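Long-range contacts in scyllo-inositol 2-dehydrogenase (NADP(+)) IolW (Bacillus subtilis subsp. subtilis, PDB 3GDO), which catalyses the reversible, NADPH-dependent reduction of scyllo-inosose to scyllo-inositol and cannot use NADH in place of NADPH: residues Y149-N154 and G236-I241; Q185-F190 and L215-G220. All blocks are in the same frame, centred on the assembly; numbering follows the deposited sequence.

Contact 1: residues Y149-N154 and G236-I241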
loop_
_atom_site.group_PDB
_atom_site.type_symbol
_atom_site.label_atom_id
_atom_site.label_comp_id
_atom_site.label_asym_id
_atom_site.label_seq_id
_atom_site.Cartn_x
_atom_site.Cartn_y
_atom_site.Cartn_z
ATOM N N TYR B 149 2.897 -8.469 3.195
ATOM C CA TYR B 149 3.658 -8.646 1.937
ATOM C C TYR B 149 3.011 -7.764 0.891
ATOM O O TYR B 149 1.903 -8.061 0.392
ATOM C CB TYR B 149 3.627 -10.144 1.508
ATOM C CG TYR B 149 4.382 -10.439 0.217
ATOM C CD1 TYR B 149 5.772 -10.639 0.217
ATOM C CD2 TYR B 149 3.704 -10.558 -1.003
ATOM C CE1 TYR B 149 6.467 -10.918 -0.974
ATOM C CE2 TYR B 149 4.374 -10.861 -2.191
ATOM C CZ TYR B 149 5.746 -11.024 -2.179
ATOM O OH TYR B 149 6.382 -11.293 -3.362
ATOM N N GLN B 150 3.654 -6.643 0.602
ATOM C CA GLN B 150 2.997 -5.579 -0.193
ATOM C C GLN B 150 3.840 -5.302 -1.392
ATOM O O GLN B 150 5.042 -5.000 -1.261
ATOM C CB GLN B 150 2.856 -4.274 0.605
ATOM C CG GLN B 150 1.856 -4.364 1.728
ATOM C CD GLN B 150 1.793 -3.081 2.576
ATOM O OE1 GLN B 150 2.746 -2.280 2.600
ATOM N NE2 GLN B 150 0.674 -2.904 3.301
ATOM N N VAL B 151 3.229 -5.435 -2.560
ATOM C CA VAL B 151 3.990 -5.322 -3.815
ATOM C C VAL B 151 3.292 -4.310 -4.697
ATOM O O VAL B 151 2.048 -4.373 -4.868
ATOM C CB VAL B 151 4.113 -6.709 -4.566
ATOM C CG1 VAL B 151 5.044 -6.589 -5.733
ATOM C CG2 VAL B 151 4.620 -7.776 -3.592
ATOM N N SER B 152 4.046 -3.355 -5.222
ATOM C CA SER B 152 3.416 -2.439 -6.203
ATOM C C SER B 152 4.045 -2.478 -7.557
ATOM O O SER B 152 5.247 -2.713 -7.703
ATOM C CB SER B 152 3.308 -1.000 -5.697
ATOM O OG SER B 152 4.530 -0.334 -5.767
ATOM N N TYR B 153 3.243 -2.261 -8.584
ATOM C CA TYR B 153 3.736 -2.440 -9.952
ATOM C C TYR B 153 3.080 -1.377 -10.812
ATOM O O TYR B 153 2.044 -1.607 -11.426
ATOM C CB TYR B 153 3.325 -3.824 -10.452
ATOM C CG TYR B 153 4.091 -4.367 -11.649
ATOM C CD1 TYR B 153 4.084 -5.752 -11.918
ATOM C CD2 TYR B 153 4.844 -3.533 -12.494
ATOM C CE1 TYR B 153 4.769 -6.260 -13.002
ATOM C CE2 TYR B 153 5.559 -4.044 -13.570
ATOM C CZ TYR B 153 5.493 -5.411 -13.826
ATOM O OH TYR B 153 6.144 -5.949 -14.891
ATOM N N ASN B 154 3.696 -0.206 -10.836
ATOM C CA ASN B 154 3.043 0.982 -11.328
ATOM C C ASN B 154 3.654 1.365 -12.642
ATOM O O ASN B 154 4.755 0.945 -12.955
ATOM C CB ASN B 154 3.262 2.137 -10.357
ATOM C CG ASN B 154 2.581 1.949 -9.050
ATOM O OD1 ASN B 154 1.373 1.677 -8.966
ATOM N ND2 ASN B 154 3.330 2.154 -7.997
ATOM N N GLY B 236 6.780 4.102 -5.462
ATOM C CA GLY B 236 7.334 3.864 -4.140
ATOM C C GLY B 236 8.101 2.559 -4.215
ATOM O O GLY B 236 8.418 2.091 -5.297
ATOM N N PRO B 237 8.398 1.948 -3.073
ATOM C CA PRO B 237 9.004 0.623 -3.140
ATOM C C PRO B 237 8.142 -0.412 -3.915
ATOM O O PRO B 237 6.880 -0.380 -3.872
ATOM C CB PRO B 237 9.053 0.193 -1.694
ATOM C CG PRO B 237 8.658 1.369 -0.865
ATOM C CD PRO B 237 8.092 2.393 -1.706
ATOM N N ARG B 238 8.829 -1.257 -4.673
ATOM C CA ARG B 238 8.224 -2.430 -5.344
ATOM C C ARG B 238 7.790 -3.436 -4.268
ATOM O O ARG B 238 6.640 -3.893 -4.274
ATOM C CB ARG B 238 9.193 -3.073 -6.334
ATOM C CG ARG B 238 8.605 -4.339 -7.017
ATOM C CD ARG B 238 9.380 -4.730 -8.269
ATOM N NE ARG B 238 8.940 -6.016 -8.858
ATOM C CZ ARG B 238 8.111 -6.151 -9.900
ATOM N NH1 ARG B 238 7.544 -5.073 -10.480
ATOM N NH2 ARG B 238 7.837 -7.379 -10.370
ATOM N N TYR B 239 8.691 -3.740 -3.340
ATOM C CA TYR B 239 8.421 -4.660 -2.212
ATOM C C TYR B 239 8.532 -4.000 -0.855
ATOM O O TYR B 239 9.502 -3.314 -0.558
ATOM C CB TYR B 239 9.374 -5.889 -2.201
ATOM C CG TYR B 239 9.301 -6.695 -3.485
ATOM C CD1 TYR B 239 8.329 -7.696 -3.642
ATOM C CD2 TYR B 239 10.138 -6.414 -4.549
ATOM C CE1 TYR B 239 8.224 -8.418 -4.820
ATOM C CE2 TYR B 239 10.029 -7.125 -5.742
ATOM C CZ TYR B 239 9.058 -8.121 -5.867
ATOM O OH TYR B 239 8.931 -8.829 -7.051
ATOM N N GLN B 240 7.554 -4.284 -0.016
ATOM C CA GLN B 240 7.640 -4.008 1.398
ATOM C C GLN B 240 7.162 -5.251 2.102
ATOM O O GLN B 240 5.947 -5.631 2.038
ATOM C CB GLN B 240 6.759 -2.798 1.796
ATOM C CG GLN B 240 7.115 -1.496 1.066
ATOM C CD GLN B 240 6.091 -0.366 1.277
ATOM O OE1 GLN B 240 5.960 0.182 2.363
ATOM N NE2 GLN B 240 5.387 -0.003 0.206
ATOM N N ILE B 241 8.098 -5.885 2.803
ATOM C CA ILE B 241 7.804 -7.156 3.447
ATOM C C ILE B 241 8.156 -7.133 4.930
ATOM O O ILE B 241 9.321 -6.883 5.273
ATOM C CB ILE B 241 8.585 -8.312 2.775
ATOM C CG1 ILE B 241 8.436 -8.289 1.251
ATOM C CG2 ILE B 241 8.113 -9.667 3.353
ATOM C CD1 ILE B 241 9.362 -9.296 0.524
HETATM O O HOH W 1 7.465 -2.427 -9.564
#
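Gln150 and Gln240 form the hydrogen-bonded pair at the middle of this antiparallel strand pairing, with Gln150 N 2.9 Å from Gln240 O and the return bond, from Gln240 N to Gln150 O, equally short. Two residues on, Ser152 N meets a lone pair of Arg238 O in the carbonyl plane, and Ser152 OG reaches Pro237 O at 3.0 Å. The dense part is the face carrying Tyr149, Val151, Tyr239 and Ile241. Ile241 CD1 lies 3.6 Å from Tyr149 CE1, and Val151 CG2 packs 3.7 Å from Tyr239 CD1. Toward Tyr153 the contact is wetter. With CG anti to the backbone N (chi1 178°) and an extended chain, Arg238 carries its guanidinium past Ser152 to the Tyr153 ring, where NH1 sits over the centre of one face in a cation-pi contact. A water accepts from that NH1 (water O to NH1 2.8 Å) and donates to Ser152 O. Arg238 and Tyr239 form a classic beta bulge against the neighbouring strand 246-250. In the mixed sheet of the C-terminal domain, strand 146-152 runs between 239-243 and 222-228; helices 129-139 and 174-190 cover the tyrosine-bearing face, and the second subunit packs against Gln150 and Gln240.

Contact 2: residues Q185-F190 and L215-G220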
loop_
_atom_site.group_PDB
_atom_site.type_symbol
_atom_site.label_atom_id
_atom_site.label_comp_id
_atom_site.label_asym_id
_atom_site.label_seq_id
_atom_site.Cartn_x
_atom_site.Cartn_y
_atom_site.Cartn_z
ATOM N N GLN B 185 4.205 -14.717 -8.040
ATOM C CA GLN B 185 5.261 -14.668 -7.035
ATOM C C GLN B 185 4.669 -14.955 -5.661
ATOM O O GLN B 185 5.220 -15.748 -4.876
ATOM C CB GLN B 185 5.920 -13.301 -7.040
ATOM C CG GLN B 185 6.846 -13.099 -8.237
ATOM C CD GLN B 185 7.584 -11.760 -8.228
ATOM O OE1 GLN B 185 7.184 -10.816 -7.558
ATOM N NE2 GLN B 185 8.673 -11.687 -8.968
ATOM N N THR B 186 3.524 -14.324 -5.395
ATOM C CA THR B 186 2.837 -14.467 -4.108
ATOM C C THR B 186 2.370 -15.898 -3.890
ATOM O O THR B 186 2.521 -16.440 -2.771
ATOM C CB THR B 186 1.624 -13.507 -3.960
ATOM O OG1 THR B 186 2.021 -12.173 -4.334
ATOM C CG2 THR B 186 1.127 -13.509 -2.545
ATOM N N LEU B 187 1.767 -16.493 -4.930
ATOM C CA LEU B 187 1.311 -17.897 -4.857
ATOM C C LEU B 187 2.529 -18.798 -4.655
ATOM O O LEU B 187 2.487 -19.728 -3.865
ATOM C CB LEU B 187 0.570 -18.284 -6.108
ATOM C CG LEU B 187 -0.749 -17.515 -6.334
ATOM C CD1 LEU B 187 -1.439 -18.084 -7.533
ATOM C CD2 LEU B 187 -1.640 -17.494 -5.135
ATOM N N HIS B 188 3.625 -18.459 -5.317
ATOM C CA HIS B 188 4.846 -19.249 -5.235
ATOM C C HIS B 188 5.333 -19.272 -3.809
ATOM O O HIS B 188 5.747 -20.320 -3.299
ATOM C CB HIS B 188 5.941 -18.703 -6.165
ATOM C CG HIS B 188 7.158 -19.577 -6.254
ATOM N ND1 HIS B 188 7.109 -20.888 -6.695
ATOM C CD2 HIS B 188 8.455 -19.329 -5.955
ATOM C CE1 HIS B 188 8.331 -21.396 -6.692
ATOM N NE2 HIS B 188 9.163 -20.475 -6.243
ATOM N N LEU B 189 5.295 -18.116 -3.157
ATOM C CA LEU B 189 5.806 -18.020 -1.790
ATOM C C LEU B 189 4.889 -18.633 -0.740
ATOM O O LEU B 189 5.379 -19.231 0.177
ATOM C CB LEU B 189 6.132 -16.575 -1.398
ATOM C CG LEU B 189 7.281 -15.783 -2.013
ATOM C CD1 LEU B 189 7.270 -14.411 -1.367
ATOM C CD2 LEU B 189 8.640 -16.459 -1.801
ATOM N N PHE B 190 3.568 -18.476 -0.849
ATOM C CA PHE B 190 2.714 -18.774 0.294
ATOM C C PHE B 190 1.526 -19.683 -0.020
ATOM O O PHE B 190 0.688 -19.904 0.861
ATOM C CB PHE B 190 2.129 -17.470 0.912
ATOM C CG PHE B 190 3.121 -16.366 1.112
ATOM C CD1 PHE B 190 4.142 -16.475 2.071
ATOM C CD2 PHE B 190 3.014 -15.178 0.364
ATOM C CE1 PHE B 190 5.065 -15.394 2.268
ATOM C CE2 PHE B 190 3.937 -14.103 0.561
ATOM C CZ PHE B 190 4.938 -14.210 1.511
ATOM N N LEU B 215 -5.343 -5.505 -4.975
ATOM C CA LEU B 215 -5.858 -6.786 -4.485
ATOM C C LEU B 215 -5.354 -7.079 -3.085
ATOM O O LEU B 215 -4.182 -6.844 -2.786
ATOM C CB LEU B 215 -5.375 -7.935 -5.399
ATOM C CG LEU B 215 -6.140 -8.358 -6.650
ATOM C CD1 LEU B 215 -6.270 -7.199 -7.653
ATOM C CD2 LEU B 215 -5.371 -9.519 -7.281
ATOM N N THR B 216 -6.231 -7.603 -2.244
ATOM C CA THR B 216 -5.819 -8.154 -0.963
ATOM C C THR B 216 -6.036 -9.676 -0.987
ATOM O O THR B 216 -7.191 -10.146 -1.182
ATOM C CB THR B 216 -6.628 -7.542 0.222
ATOM O OG1 THR B 216 -6.436 -6.113 0.257
ATOM C CG2 THR B 216 -6.209 -8.173 1.562
ATOM N N LEU B 217 -4.956 -10.417 -0.811
ATOM C CA LEU B 217 -5.027 -11.887 -0.622
ATOM C C LEU B 217 -4.936 -12.267 0.849
ATOM O O LEU B 217 -3.925 -11.992 1.532
ATOM C CB LEU B 217 -3.970 -12.634 -1.445
ATOM C CG LEU B 217 -4.194 -12.801 -2.956
ATOM C CD1 LEU B 217 -4.406 -11.495 -3.702
ATOM C CD2 LEU B 217 -3.009 -13.558 -3.608
ATOM N N ASP B 218 -6.030 -12.870 1.323
ATOM C CA ASP B 218 -6.240 -13.096 2.735
ATOM C C ASP B 218 -5.626 -14.445 3.107
ATOM O O ASP B 218 -6.121 -15.495 2.685
ATOM C CB ASP B 218 -7.759 -13.040 3.050
ATOM C CG ASP B 218 -8.094 -13.322 4.541
ATOM O OD1 ASP B 218 -7.187 -13.400 5.407
ATOM O OD2 ASP B 218 -9.303 -13.471 4.833
ATOM N N TYR B 219 -4.527 -14.403 3.843
ATOM C CA TYR B 219 -3.938 -15.616 4.408
ATOM C C TYR B 219 -4.059 -15.576 5.946
ATOM O O TYR B 219 -3.159 -16.011 6.624
ATOM C CB TYR B 219 -2.467 -15.701 4.057
ATOM C CG TYR B 219 -2.128 -15.866 2.578
ATOM C CD1 TYR B 219 -1.890 -17.147 2.024
ATOM C CD2 TYR B 219 -2.002 -14.754 1.743
ATOM C CE1 TYR B 219 -1.543 -17.309 0.662
ATOM C CE2 TYR B 219 -1.639 -14.901 0.396
ATOM C CZ TYR B 219 -1.425 -16.179 -0.144
ATOM O OH TYR B 219 -1.090 -16.295 -1.470
ATOM N N GLY B 220 -5.130 -14.999 6.488
ATOM C CA GLY B 220 -5.326 -14.977 7.956
ATOM C C GLY B 220 -4.458 -13.900 8.588
ATOM O O GLY B 220 -4.696 -12.692 8.412
#
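Thr186 opens the contact between the last turns of helix 174-190 and strand 212-219, and its methyl does the touching. CG2 lies anti to the backbone N and comes within 3.7 Å of Tyr219 OH, with Leu217 CD2 a little farther off; the hydroxyl OG1 is turned back to Ile182 O in the preceding turn of the helix. Leu187 follows from the flank. Its CD2 passes 3.9 Å from Tyr219 OH, the two side chains crossing at about a right angle, and also approaches Leu217 CD2 at 4.4 Å. At Phe190 the contact is closest. Phe190 CB rests 3.7 Å from Tyr219 CE1, and the carbonyl Phe190 O lies 3.4 Å from that same carbon. Beyond CB the phenyl ring bends back from the strand, yet it still offers an edge to the face of Tyr219: the centroids are 5.8 Å apart and the planes 67° from each other, an edge-to-face pair. The Phe190 ring is itself steadied within the helix, with Leu189 CB over the centre of one face and Thr186 CG2 in plane at its edge.

On the strand side, Tyr219 has CG anti to its carbonyl carbon (chi1 -65°), which sends the ring across to the helix and brings its hydroxyl to Gly191 O, just past the helix end. With ring and hydroxyl gone, as in an alanine at this place, a gap would probably open beside Phe190 and Gly191 O would lose this bond. Around it, Asp218 OD1 accepts from Gly220 N, two residues on, an Asx turn at the strand's end. The chemistry is therefore mainly apolar, methyls and rings fixing helix against sheet, while the tyrosine's polar tip ties the strand to the chain leaving the helix.

How the contacts relate
Helix 174-190 is the element through which the two contacts meet, their centres about 13 Å apart. Both belong to the C-terminal alpha/beta domain of this Gfo/Idh/MocA oxidoreductase and share its mixed sheet: contact 1 pairs two adjacent strands, whereas contact 2 seats the helix on strand 212-219, beyond 222-228. Tyr239 OH and Gln185 OE1, 2.7 Å apart, make a probable hydrogen bond between them. Tyr149 is the main bridge, its CE1 packing 3.6 Å from Leu189 CD1 and its CG 3.7 Å from Phe190 CE2. Phe190 and Tyr149 also pair edge-to-face. The second subunit packs on Gln150, Pro237 and Gln240 of contact 1, and beside contact 2 its Lys343 packs on Asp218.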